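Local coordinates for putative capsid protein of prophage (Escherichia coli CFT073, PDB 3BQW) that probably forms the shell of a phage head, many copies of it assembling as the major capsid protein of an Escherichia coli prophage, at residues 100-105 against 117-122; 131-136 against 311-316; 265-268 against 272-275. All blocks are in the same frame, centred on the assembly; numbering follows the deposited sequence.

How the contacts relate
Contacts 1 and 2 both use helix 113-146, with centres about 21 Å apart; contact 3 meets the same helix where the Tyr266 ring touches Trp138. Contact 1 sits at the surface, some 26 Å from the centre of the chain, and is polar: one arginine grips a carbonyl and a carboxylate of a loop. Contact 2 lies closer to the centre and is partly buried, with an apolar meeting of Ile132 and Phe313. Contact 3, a beta hairpin at the surface, relies on backbone hydrogen bonds and on lysine methylenes packed against tyrosine rings. It is nested inside the loop that contact 2 closes, their nearest atoms about 5 Å apart.

Contact 1: residues 100-105 against 117-122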
ATOM      1  N   MET A 100       8.827 -10.709 -24.355  1.00 35.73           N
ATOM      2  CA  MET A 100       8.483 -12.017 -23.829  1.00 37.14           C
ATOM      3  C   MET A 100       7.036 -12.263 -24.194  1.00 39.70           C
ATOM      4  O   MET A 100       6.183 -11.436 -23.890  1.00 39.90           O
ATOM      5  CB  MET A 100       8.651 -12.020 -22.318  1.00 37.08           C
ATOM      6  CG  MET A 100       8.583 -13.377 -21.654  1.00 36.77           C
ATOM      7  SD  MET A 100       8.653 -13.237 -19.850  1.00 34.81           S
ATOM      8  CE  MET A 100      10.236 -12.435 -19.720  1.00 38.08           C
ATOM      9  N   ARG A 101       6.754 -13.336 -24.892  1.00 42.26           N
ATOM     10  CA  ARG A 101       5.397 -13.752 -25.028  1.00 44.45           C
ATOM     11  C   ARG A 101       4.935 -14.835 -24.114  1.00 46.39           C
ATOM     12  O   ARG A 101       5.624 -15.749 -23.769  1.00 45.63           O
ATOM     13  CB  ARG A 101       5.020 -14.050 -26.441  1.00 44.61           C
ATOM     14  CG  ARG A 101       5.874 -15.000 -27.067  1.00 46.34           C
ATOM     15  CD  ARG A 101       5.137 -15.810 -28.053  1.00 49.59           C
ATOM     16  NE  ARG A 101       6.090 -16.313 -29.025  1.00 51.36           N
ATOM     17  CZ  ARG A 101       6.095 -17.548 -29.489  1.00 53.01           C
ATOM     18  NH1 ARG A 101       5.180 -18.400 -29.071  1.00 54.86           N
ATOM     19  NH2 ARG A 101       7.010 -17.927 -30.372  1.00 52.38           N
ATOM     20  N   MET A 102       3.707 -14.688 -23.713  1.00 49.02           N
ATOM     21  CA  MET A 102       3.103 -15.621 -22.828  1.00 51.37           C
ATOM     22  C   MET A 102       2.733 -16.860 -23.588  1.00 53.02           C
ATOM     23  O   MET A 102       2.440 -16.814 -24.745  1.00 53.10           O
ATOM     24  CB  MET A 102       1.933 -14.957 -22.144  1.00 51.75           C
ATOM     25  CG  MET A 102       2.172 -13.428 -21.905  1.00 52.35           C
ATOM     26  SD  MET A 102       3.731 -12.906 -21.148  1.00 52.92           S
ATOM     27  CE  MET A 102       3.042 -12.440 -19.625  1.00 53.68           C
ATOM     28  N   ALA A 103       2.848 -17.995 -22.939  1.00 55.59           N
ATOM     29  CA  ALA A 103       1.860 -18.420 -22.002  1.00 57.41           C
ATOM     30  C   ALA A 103       0.497 -18.197 -22.678  1.00 59.39           C
ATOM     31  O   ALA A 103      -0.312 -17.389 -22.256  1.00 60.03           O
ATOM     32  CB  ALA A 103       2.002 -17.640 -20.733  1.00 57.22           C
ATOM     33  N   GLY A 104       0.257 -18.936 -23.745  1.00 61.01           N
ATOM     34  CA  GLY A 104      -1.033 -18.928 -24.378  1.00 62.16           C
ATOM     35  C   GLY A 104      -1.145 -17.619 -25.106  1.00 63.43           C
ATOM     36  O   GLY A 104      -1.660 -16.645 -24.570  1.00 63.72           O
ATOM     37  N   GLU A 105      -0.615 -17.599 -26.317  1.00 64.51           N
ATOM     38  CA  GLU A 105      -0.513 -16.388 -27.090  1.00 65.37           C
ATOM     39  C   GLU A 105       0.360 -16.496 -28.313  1.00 65.85           C
ATOM     40  O   GLU A 105       1.174 -17.368 -28.459  1.00 65.51           O
ATOM     41  CB  GLU A 105       0.029 -15.243 -26.270  1.00 65.43           C
ATOM     42  CG  GLU A 105       0.964 -14.451 -27.070  1.00 65.53           C
ATOM     43  CD  GLU A 105       1.314 -13.151 -26.447  1.00 66.51           C
ATOM     44  OE1 GLU A 105       1.170 -13.016 -25.225  1.00 67.41           O
ATOM     45  OE2 GLU A 105       1.745 -12.257 -27.198  1.00 69.14           O
ATOM     46  N   ARG A 117       5.067  -1.840 -29.908  1.00 32.33           N
ATOM     47  CA  ARG A 117       5.051  -0.604 -29.123  1.00 32.39           C
ATOM     48  C   ARG A 117       3.960  -0.715 -28.063  1.00 30.89           C
ATOM     49  O   ARG A 117       4.196  -0.389 -26.904  1.00 29.84           O
ATOM     50  CB  ARG A 117       4.857   0.649 -29.995  1.00 32.52           C
ATOM     51  CG  ARG A 117       6.169   1.260 -30.529  1.00 34.05           C
ATOM     52  CD  ARG A 117       5.929   2.468 -31.472  1.00 34.95           C
ATOM     53  NE  ARG A 117       5.201   3.556 -30.798  1.00 38.03           N
ATOM     54  CZ  ARG A 117       3.889   3.788 -30.888  1.00 39.07           C
ATOM     55  NH1 ARG A 117       3.113   3.057 -31.680  1.00 40.86           N
ATOM     56  NH2 ARG A 117       3.351   4.800 -30.215  1.00 38.74           N
ATOM     57  N   MET A 118       2.794  -1.222 -28.468  1.00 30.08           N
ATOM     58  CA  MET A 118       1.657  -1.397 -27.562  1.00 30.12           C
ATOM     59  C   MET A 118       2.005  -2.297 -26.394  1.00 28.44           C
ATOM     60  O   MET A 118       1.637  -2.001 -25.271  1.00 27.68           O
ATOM     61  CB  MET A 118       0.448  -2.023 -28.271  1.00 30.33           C
ATOM     62  CG  MET A 118      -0.158  -1.215 -29.398  1.00 34.82           C
ATOM     63  SD  MET A 118      -0.894   0.328 -28.930  1.00 38.93           S
ATOM     64  CE  MET A 118      -1.189   0.023 -27.145  1.00 36.48           C
ATOM     65  N   ARG A 119       2.681  -3.409 -26.673  1.00 27.67           N
ATOM     66  CA  ARG A 119       3.161  -4.309 -25.622  1.00 27.56           C
ATOM     67  C   ARG A 119       4.084  -3.611 -24.638  1.00 26.24           C
ATOM     68  O   ARG A 119       3.991  -3.840 -23.433  1.00 26.88           O
ATOM     69  CB  ARG A 119       3.917  -5.498 -26.207  1.00 28.25           C
ATOM     70  CG  ARG A 119       3.066  -6.432 -27.030  1.00 31.17           C
ATOM     71  CD  ARG A 119       2.026  -7.173 -26.191  1.00 36.26           C
ATOM     72  NE  ARG A 119       2.597  -7.894 -25.044  1.00 38.10           N
ATOM     73  CZ  ARG A 119       3.194  -9.083 -25.105  1.00 39.65           C
ATOM     74  NH1 ARG A 119       3.370  -9.705 -26.260  1.00 42.81           N
ATOM     75  NH2 ARG A 119       3.641  -9.647 -24.001  1.00 40.84           N
ATOM     76  N   LEU A 120       5.000  -2.796 -25.145  1.00 25.04           N
ATOM     77  CA  LEU A 120       5.934  -2.068 -24.274  1.00 24.22           C
ATOM     78  C   LEU A 120       5.241  -0.989 -23.465  1.00 23.11           C
ATOM     79  O   LEU A 120       5.565  -0.799 -22.291  1.00 22.24           O
ATOM     80  CB  LEU A 120       7.074  -1.465 -25.086  1.00 24.27           C
ATOM     81  CG  LEU A 120       7.978  -2.499 -25.771  1.00 25.90           C
ATOM     82  CD1 LEU A 120       8.985  -1.809 -26.652  1.00 27.43           C
ATOM     83  CD2 LEU A 120       8.651  -3.375 -24.770  1.00 25.29           C
ATOM     84  N   ILE A 121       4.280  -0.298 -24.095  1.00 22.41           N
ATOM     85  CA  ILE A 121       3.541   0.775 -23.459  1.00 22.62           C
ATOM     86  C   ILE A 121       2.713   0.221 -22.306  1.00 23.12           C
ATOM     87  O   ILE A 121       2.807   0.721 -21.179  1.00 23.31           O
ATOM     88  CB  ILE A 121       2.645   1.545 -24.456  1.00 23.32           C
ATOM     89  CG1 ILE A 121       3.509   2.436 -25.364  1.00 22.44           C
ATOM     90  CG2 ILE A 121       1.603   2.390 -23.714  1.00 23.13           C
ATOM     91  CD1 ILE A 121       2.833   2.850 -26.641  1.00 22.92           C
ATOM     92  N   THR A 122       1.954  -0.835 -22.581  1.00 22.94           N
ATOM     93  CA  THR A 122       1.079  -1.444 -21.596  1.00 23.17           C
ATOM     94  C   THR A 122       1.895  -2.118 -20.497  1.00 24.00           C
ATOM     95  O   THR A 122       1.517  -2.086 -19.306  1.00 23.51           O
ATOM     96  CB  THR A 122       0.122  -2.466 -22.244  1.00 23.88           C
ATOM     97  OG1 THR A 122       0.850  -3.401 -23.051  1.00 23.30           O
ATOM     98  CG2 THR A 122      -0.955  -1.762 -23.128  1.00 21.68           C
TER
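The long helix 113-146, which probably corresponds to the spine helix of HK97-type capsid proteins, sends Arg119 out to the loop that precedes it, where Met100 and Glu105 receive the guanidinium. NH2 of Arg119 gives a hydrogen bond of 3.1 Å to O of Met100. The bond is bent, with 139° at the hydrogen, and the carbonyl oxygen lies 27° out of the guanidinium plane. NH1 takes the acid: it forms a salt bridge with OE2 of Glu105 at 3.2 Å. Carboxylate and guanidinium do not lie flat against each other, their planes being 49° apart, and OE2 is the oxygen that makes the bridge, OE1 of Glu105 standing 4.1 Å from NH1 of Arg119. That other oxygen turns back to its own loop, where OE1 of Glu105 accepts a weak bond of 3.4 Å from N of Met102. SD of Met102 lies at the margin, 4.3 Å from Arg119 NH2. On the helix side, the Arg119 chain bends at both chi2 and chi3 on its way out, and also touches Leu110. Glu105 is poorly ordered, so its half of the grip is less certain than the bond to the Met100 carbonyl. One arginine thus ties two points of a solvent-exposed loop to the helix, and its positive charge would be offset in part by Glu105.

Contact 2: residues 131-136 against 311-316; sequences AIKARV and NMFYPK
The Phe313 ring turns its edge to Ile132 across the contact: CG2 of Ile132 lies near the ring plane, 3.9 Å from CE1 of Phe313. One face is covered from within its own segment, where CB of the preceding Met312 sits 3.8 Å above the plane of the Phe313 ring, offset toward the rim. Lys133 comes to the ring obliquely, with its CE 4.5 Å from CZ of Phe313. The contact joins the long helix 113-146 to segment 311-316, which runs on into the mixed sheet that lies beside this helix, an architecture consistent with the P domain of HK97-type capsid proteins. Helix and chain stay well apart, the CA atoms of Ile132 and Phe313 being 9.2 Å from each other, so the side chains span the gap. They slide past one another in opposite directions. Ile132 presents two branches: CG2, set anti to the backbone N, meets CE1, while the longer branch brings CD1 to 4.2 Å from CD1 of Phe313. From segment 311-316, the ring swings toward the helix with CG anti to its own carbonyl carbon (chi1 -48°). Ser333 of strand 327-338 touches both Ile132 and Phe313, and Leu17 of helix 10-17 also touches the Phe313 side chain. Tyr314, the next residue, pairs by backbone hydrogen bonds with His332, which fixes the chain just beyond the phenylalanine. Lys133 contributes carbon alone here: its side chain runs out nearly straight past the ring, and NZ goes on to bond the carbonyl oxygens of Glu24 and Phe27, with a weak third bond to that of Phe25.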
ATOM      1  N   ALA A 131       4.218   0.538  -9.047  1.00 23.44           N
ATOM      2  CA  ALA A 131       5.078   1.393  -8.252  1.00 23.37           C
ATOM      3  C   ALA A 131       4.272   2.393  -7.416  1.00 23.71           C
ATOM      4  O   ALA A 131       4.663   2.726  -6.291  1.00 23.60           O
ATOM      5  CB  ALA A 131       6.055   2.123  -9.138  1.00 23.07           C
ATOM      6  N   ILE A 132       3.188   2.915  -7.992  1.00 23.17           N
ATOM      7  CA  ILE A 132       2.304   3.821  -7.290  1.00 22.83           C
ATOM      8  C   ILE A 132       1.611   3.066  -6.159  1.00 22.89           C
ATOM      9  O   ILE A 132       1.488   3.601  -5.067  1.00 23.08           O
ATOM     10  CB  ILE A 132       1.270   4.498  -8.247  1.00 22.55           C
ATOM     11  CG1 ILE A 132       1.984   5.450  -9.235  1.00 22.84           C
ATOM     12  CG2 ILE A 132       0.210   5.303  -7.471  1.00 21.74           C
ATOM     13  CD1 ILE A 132       1.246   5.609 -10.625  1.00 22.97           C
ATOM     14  N   LYS A 133       1.156   1.832  -6.422  1.00 22.66           N
ATOM     15  CA  LYS A 133       0.464   1.040  -5.405  1.00 22.71           C
ATOM     16  C   LYS A 133       1.407   0.594  -4.268  1.00 23.06           C
ATOM     17  O   LYS A 133       0.972   0.450  -3.131  1.00 23.08           O
ATOM     18  CB  LYS A 133      -0.241  -0.169  -6.015  1.00 22.99           C
ATOM     19  CG  LYS A 133      -1.480   0.204  -6.785  1.00 22.33           C
ATOM     20  CD  LYS A 133      -2.344  -0.934  -7.117  1.00 23.59           C
ATOM     21  CE  LYS A 133      -3.613  -0.466  -7.887  1.00 23.18           C
ATOM     22  NZ  LYS A 133      -4.302  -1.637  -8.523  1.00 23.95           N
ATOM     23  N   ALA A 134       2.671   0.381  -4.613  1.00 22.90           N
ATOM     24  CA  ALA A 134       3.736   0.067  -3.686  1.00 23.66           C
ATOM     25  C   ALA A 134       4.034   1.229  -2.745  1.00 24.16           C
ATOM     26  O   ALA A 134       4.170   1.028  -1.548  1.00 24.01           O
ATOM     27  CB  ALA A 134       4.995  -0.325  -4.458  1.00 23.56           C
ATOM     28  N   ARG A 135       4.117   2.446  -3.278  1.00 25.29           N
ATOM     29  CA  ARG A 135       4.241   3.636  -2.429  1.00 25.11           C
ATOM     30  C   ARG A 135       3.049   3.776  -1.501  1.00 24.30           C
ATOM     31  O   ARG A 135       3.208   4.076  -0.333  1.00 25.62           O
ATOM     32  CB  ARG A 135       4.421   4.907  -3.270  1.00 26.08           C
ATOM     33  CG  ARG A 135       4.282   6.248  -2.471  1.00 27.67           C
ATOM     34  CD  ARG A 135       5.572   6.652  -1.878  1.00 36.14           C
ATOM     35  NE  ARG A 135       6.533   6.754  -2.958  1.00 40.97           N
ATOM     36  CZ  ARG A 135       7.854   6.725  -2.832  1.00 45.59           C
ATOM     37  NH1 ARG A 135       8.440   6.622  -1.623  1.00 47.96           N
ATOM     38  NH2 ARG A 135       8.595   6.812  -3.949  1.00 45.67           N
ATOM     39  N   VAL A 136       1.854   3.568  -2.018  1.00 23.62           N
ATOM     40  CA  VAL A 136       0.672   3.630  -1.198  1.00 23.46           C
ATOM     41  C   VAL A 136       0.698   2.596  -0.060  1.00 23.65           C
ATOM     42  O   VAL A 136       0.297   2.918   1.063  1.00 24.31           O
ATOM     43  CB  VAL A 136      -0.618   3.491  -2.048  1.00 23.37           C
ATOM     44  CG1 VAL A 136      -1.844   3.349  -1.175  1.00 22.18           C
ATOM     45  CG2 VAL A 136      -0.782   4.685  -2.955  1.00 23.56           C
ATOM     46  N   ASN A 311      -8.786  12.263 -10.959  1.00 27.93           N
ATOM     47  CA  ASN A 311      -8.357  10.937 -11.401  1.00 26.61           C
ATOM     48  C   ASN A 311      -7.375  10.299 -10.430  1.00 25.53           C
ATOM     49  O   ASN A 311      -6.498  10.987  -9.913  1.00 24.76           O
ATOM     50  CB  ASN A 311      -7.647  11.071 -12.763  1.00 27.11           C
ATOM     51  CG  ASN A 311      -8.545  10.725 -13.939  1.00 27.47           C
ATOM     52  OD1 ASN A 311      -9.200   9.683 -13.939  1.00 29.59           O
ATOM     53  ND2 ASN A 311      -8.572  11.596 -14.946  1.00 24.58           N
ATOM     54  N   MET A 312      -7.504   8.988 -10.207  1.00 24.72           N
ATOM     55  CA  MET A 312      -6.492   8.223  -9.479  1.00 24.23           C
ATOM     56  C   MET A 312      -5.175   8.275 -10.257  1.00 24.55           C
ATOM     57  O   MET A 312      -4.119   8.612  -9.716  1.00 23.38           O
ATOM     58  CB  MET A 312      -6.919   6.773  -9.279  1.00 24.36           C
ATOM     59  CG  MET A 312      -8.224   6.558  -8.471  1.00 24.86           C
ATOM     60  SD  MET A 312      -8.525   4.804  -8.149  1.00 22.68           S
ATOM     61  CE  MET A 312      -8.819   4.241  -9.804  1.00 30.33           C
ATOM     62  N   PHE A 313      -5.280   7.980 -11.549  1.00 25.50           N
ATOM     63  CA  PHE A 313      -4.138   7.851 -12.462  1.00 26.01           C
ATOM     64  C   PHE A 313      -4.390   8.635 -13.719  1.00 26.10           C
ATOM     65  O   PHE A 313      -5.525   8.732 -14.183  1.00 27.33           O
ATOM     66  CB  PHE A 313      -3.919   6.380 -12.866  1.00 26.74           C
ATOM     67  CG  PHE A 313      -3.924   5.436 -11.705  1.00 26.95           C
ATOM     68  CD1 PHE A 313      -2.952   5.541 -10.710  1.00 26.61           C
ATOM     69  CD2 PHE A 313      -4.896   4.446 -11.604  1.00 27.30           C
ATOM     70  CE1 PHE A 313      -2.953   4.675  -9.612  1.00 27.46           C
ATOM     71  CE2 PHE A 313      -4.913   3.577 -10.521  1.00 27.56           C
ATOM     72  CZ  PHE A 313      -3.946   3.687  -9.517  1.00 27.23           C
ATOM     73  N   TYR A 314      -3.318   9.163 -14.285  1.00 25.85           N
ATOM     74  CA  TYR A 314      -3.376   9.848 -15.557  1.00 25.80           C
ATOM     75  C   TYR A 314      -2.138   9.469 -16.376  1.00 25.51           C
ATOM     76  O   TYR A 314      -1.047   9.972 -16.126  1.00 23.91           O
ATOM     77  CB  TYR A 314      -3.458  11.353 -15.358  1.00 25.37           C
ATOM     78  CG  TYR A 314      -3.727  12.091 -16.613  1.00 26.15           C
ATOM     79  CD1 TYR A 314      -5.037  12.330 -17.033  1.00 26.64           C
ATOM     80  CD2 TYR A 314      -2.677  12.566 -17.402  1.00 24.87           C
ATOM     81  CE1 TYR A 314      -5.281  13.001 -18.220  1.00 26.39           C
ATOM     82  CE2 TYR A 314      -2.917  13.245 -18.553  1.00 25.46           C
ATOM     83  CZ  TYR A 314      -4.213  13.458 -18.961  1.00 25.78           C
ATOM     84  OH  TYR A 314      -4.442  14.143 -20.118  1.00 27.06           O
ATOM     85  N   PRO A 315      -2.319   8.557 -17.340  1.00 26.15           N
ATOM     86  CA  PRO A 315      -1.254   8.076 -18.196  1.00 26.63           C
ATOM     87  C   PRO A 315      -1.044   8.950 -19.423  1.00 26.85           C
ATOM     88  O   PRO A 315      -1.994   9.536 -19.950  1.00 27.47           O
ATOM     89  CB  PRO A 315      -1.737   6.676 -18.564  1.00 27.04           C
ATOM     90  CG  PRO A 315      -3.220   6.835 -18.674  1.00 27.72           C
ATOM     91  CD  PRO A 315      -3.592   7.873 -17.629  1.00 26.87           C
ATOM     92  N   LYS A 316       0.213   9.081 -19.835  1.00 26.93           N
ATOM     93  CA  LYS A 316       0.582   9.889 -20.993  1.00 26.85           C
ATOM     94  C   LYS A 316       1.569   9.096 -21.798  1.00 25.97           C
ATOM     95  O   LYS A 316       2.423   8.442 -21.227  1.00 25.20           O
ATOM     96  CB  LYS A 316       1.288  11.190 -20.576  1.00 26.83           C
ATOM     97  CG  LYS A 316       0.492  12.130 -19.694  1.00 28.19           C
ATOM     98  CD  LYS A 316       1.348  13.335 -19.216  1.00 28.02           C
ATOM     99  CE  LYS A 316       1.658  14.356 -20.338  1.00 29.03           C
ATOM    100  NZ  LYS A 316       0.430  14.913 -20.987  1.00 30.52           N
TER

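Contact 3: residues 265-268 against 272-275; sequences KYTD and TEKY
Tyr266 tucks its ring in between its own backbone N and carbonyl carbon (chi1 62°), while Lys274 holds CG anti to its carbonyl carbon (chi1 -58°); together these turns lay the lysine's CB over one face of the tyrosine. CB of Lys274 stands 4.0 Å from the centroid of the Tyr266 ring, 26° off the normal, a CH-pi contact displaced toward the hydroxyl end. Further out, CD of Lys274 reaches 3.6 Å from OH of Tyr266. Beneath this pair the backbones are joined twice: Tyr266 N gives to Lys274 O at 2.9 Å, and Lys274 N to Tyr266 O at 2.8 Å. This is the hydrogen-bonded pair of a beta hairpin, strand 257-267 turning back as strand 273-275, part of a mixed sheet and lying at the protein surface. Either side of it come the non-hydrogen-bonded pairs, Lys265 with Tyr275 and Thr267 with Glu273. The last two residues point to the sheet face away from Tyr266 and Lys274. Lys265 and Tyr275 lead off side by side, the aliphatic chain running along the phenol so that CE of Lys265 comes 3.7 Å from CE1 of Tyr275. Toward the turn, Asp268 N donates to Thr272 O at 3.0 Å, a further backbone bond beyond the paired strands. The carboxylate of Asp268 also accepts from Thr272 N, but OD1 is placed too close to a neighbour for that bond to be more than doubtful in detail. Its OD2 lies 4.5 Å from NZ of Lys274, too far for a salt bridge, although the opposite charges may attract. Outside the hairpin, the Tyr266 ring also meets Phe276 and, on helix 113-146, Trp138.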
ATOM      1  N   LYS A 265       7.539  -7.151  -0.333  1.00 35.07           N
ATOM      2  CA  LYS A 265       8.729  -6.324  -0.406  1.00 37.16           C
ATOM      3  C   LYS A 265       8.581  -5.239  -1.463  1.00 37.58           C
ATOM      4  O   LYS A 265       7.752  -5.324  -2.377  1.00 36.66           O
ATOM      5  CB  LYS A 265       9.960  -7.176  -0.725  1.00 37.31           C
ATOM      6  CG  LYS A 265      10.206  -8.334   0.233  1.00 39.05           C
ATOM      7  CD  LYS A 265      11.497  -9.031  -0.117  1.00 40.51           C
ATOM      8  CE  LYS A 265      11.513 -10.517   0.322  1.00 45.62           C
ATOM      9  NZ  LYS A 265      10.813 -11.451  -0.653  1.00 47.06           N
ATOM     10  N   TYR A 266       9.393  -4.208  -1.324  1.00 39.37           N
ATOM     11  CA  TYR A 266       9.522  -3.201  -2.359  1.00 41.55           C
ATOM     12  C   TYR A 266      10.991  -2.918  -2.569  1.00 43.51           C
ATOM     13  O   TYR A 266      11.837  -3.278  -1.742  1.00 43.05           O
ATOM     14  CB  TYR A 266       8.791  -1.903  -1.975  1.00 41.47           C
ATOM     15  CG  TYR A 266       9.331  -1.237  -0.732  1.00 41.27           C
ATOM     16  CD1 TYR A 266      10.290  -0.221  -0.806  1.00 41.26           C
ATOM     17  CD2 TYR A 266       8.895  -1.632   0.516  1.00 41.90           C
ATOM     18  CE1 TYR A 266      10.787   0.382   0.342  1.00 41.26           C
ATOM     19  CE2 TYR A 266       9.384  -1.039   1.675  1.00 42.29           C
ATOM     20  CZ  TYR A 266      10.323  -0.033   1.585  1.00 42.16           C
ATOM     21  OH  TYR A 266      10.797   0.514   2.757  1.00 42.27           O
ATOM     22  N   THR A 267      11.290  -2.255  -3.677  1.00 46.47           N
ATOM     23  CA  THR A 267      12.633  -1.749  -3.903  1.00 48.89           C
ATOM     24  C   THR A 267      12.625  -0.225  -3.714  1.00 51.05           C
ATOM     25  O   THR A 267      11.682   0.461  -4.141  1.00 50.96           O
ATOM     26  CB  THR A 267      13.152  -2.192  -5.258  1.00 49.06           C
ATOM     27  OG1 THR A 267      13.447  -3.602  -5.200  1.00 49.25           O
ATOM     28  CG2 THR A 267      14.402  -1.422  -5.641  1.00 49.61           C
ATOM     29  N   ASP A 268      13.639   0.287  -3.007  1.00 53.66           N
ATOM     30  CA  ASP A 268      13.742   1.738  -2.752  1.00 55.78           C
ATOM     31  C   ASP A 268      14.645   2.438  -3.797  1.00 57.21           C
ATOM     32  O   ASP A 268      15.234   1.773  -4.666  1.00 57.43           O
ATOM     33  CB  ASP A 268      14.189   2.026  -1.304  1.00 55.96           C
ATOM     34  CG  ASP A 268      15.588   1.500  -0.983  1.00 57.08           C
ATOM     35  OD1 ASP A 268      16.198   0.803  -1.825  1.00 58.84           O
ATOM     36  OD2 ASP A 268      16.078   1.788   0.135  1.00 58.60           O
ATOM     37  N   THR A 272      17.503  -1.157  -3.417  1.00 56.39           N
ATOM     38  CA  THR A 272      17.599  -2.202  -2.398  1.00 55.14           C
ATOM     39  C   THR A 272      16.201  -2.723  -1.962  1.00 53.40           C
ATOM     40  O   THR A 272      15.231  -1.960  -1.854  1.00 52.78           O
ATOM     41  CB  THR A 272      18.477  -1.742  -1.184  1.00 55.28           C
ATOM     42  OG1 THR A 272      18.259  -2.598  -0.053  1.00 55.99           O
ATOM     43  CG2 THR A 272      18.189  -0.311  -0.790  1.00 55.72           C
ATOM     44  N   GLU A 273      16.137  -4.041  -1.753  1.00 51.34           N
ATOM     45  CA  GLU A 273      14.923  -4.755  -1.344  1.00 49.92           C
ATOM     46  C   GLU A 273      14.628  -4.547   0.137  1.00 47.58           C
ATOM     47  O   GLU A 273      15.479  -4.792   0.976  1.00 47.12           O
ATOM     48  CB  GLU A 273      15.097  -6.263  -1.554  1.00 49.90           C
ATOM     49  CG  GLU A 273      14.308  -6.865  -2.672  1.00 51.13           C
ATOM     50  CD  GLU A 273      14.740  -8.308  -2.965  1.00 51.54           C
ATOM     51  OE1 GLU A 273      14.912  -9.106  -2.013  1.00 52.91           O
ATOM     52  OE2 GLU A 273      14.912  -8.633  -4.161  1.00 53.57           O
ATOM     53  N   LYS A 274      13.403  -4.153   0.454  1.00 45.17           N
ATOM     54  CA  LYS A 274      12.992  -3.986   1.842  1.00 43.45           C
ATOM     55  C   LYS A 274      11.627  -4.599   2.057  1.00 41.19           C
ATOM     56  O   LYS A 274      10.831  -4.692   1.120  1.00 40.48           O
ATOM     57  CB  LYS A 274      12.916  -2.508   2.183  1.00 43.80           C
ATOM     58  CG  LYS A 274      14.211  -1.764   1.985  1.00 45.34           C
ATOM     59  CD  LYS A 274      14.269  -0.532   2.888  1.00 48.55           C
ATOM     60  CE  LYS A 274      15.707  -0.043   3.106  1.00 49.68           C
ATOM     61  NZ  LYS A 274      16.636  -1.137   3.520  1.00 50.65           N
ATOM     62  N   TYR A 275      11.361  -5.009   3.293  1.00 38.58           N
ATOM     63  CA  TYR A 275      10.025  -5.459   3.674  1.00 36.78           C
ATOM     64  C   TYR A 275       9.140  -4.269   3.977  1.00 34.69           C
ATOM     65  O   TYR A 275       9.563  -3.300   4.593  1.00 34.66           O
ATOM     66  CB  TYR A 275      10.070  -6.339   4.918  1.00 37.48           C
ATOM     67  CG  TYR A 275      10.668  -7.698   4.694  1.00 37.36           C
ATOM     68  CD1 TYR A 275       9.943  -8.697   4.061  1.00 38.26           C
ATOM     69  CD2 TYR A 275      11.952  -7.985   5.127  1.00 38.62           C
ATOM     70  CE1 TYR A 275      10.490  -9.948   3.851  1.00 38.74           C
ATOM     71  CE2 TYR A 275      12.509  -9.222   4.933  1.00 37.36           C
ATOM     72  CZ  TYR A 275      11.788 -10.196   4.297  1.00 39.41           C
ATOM     73  OH  TYR A 275      12.365 -11.437   4.114  1.00 40.29           O
TER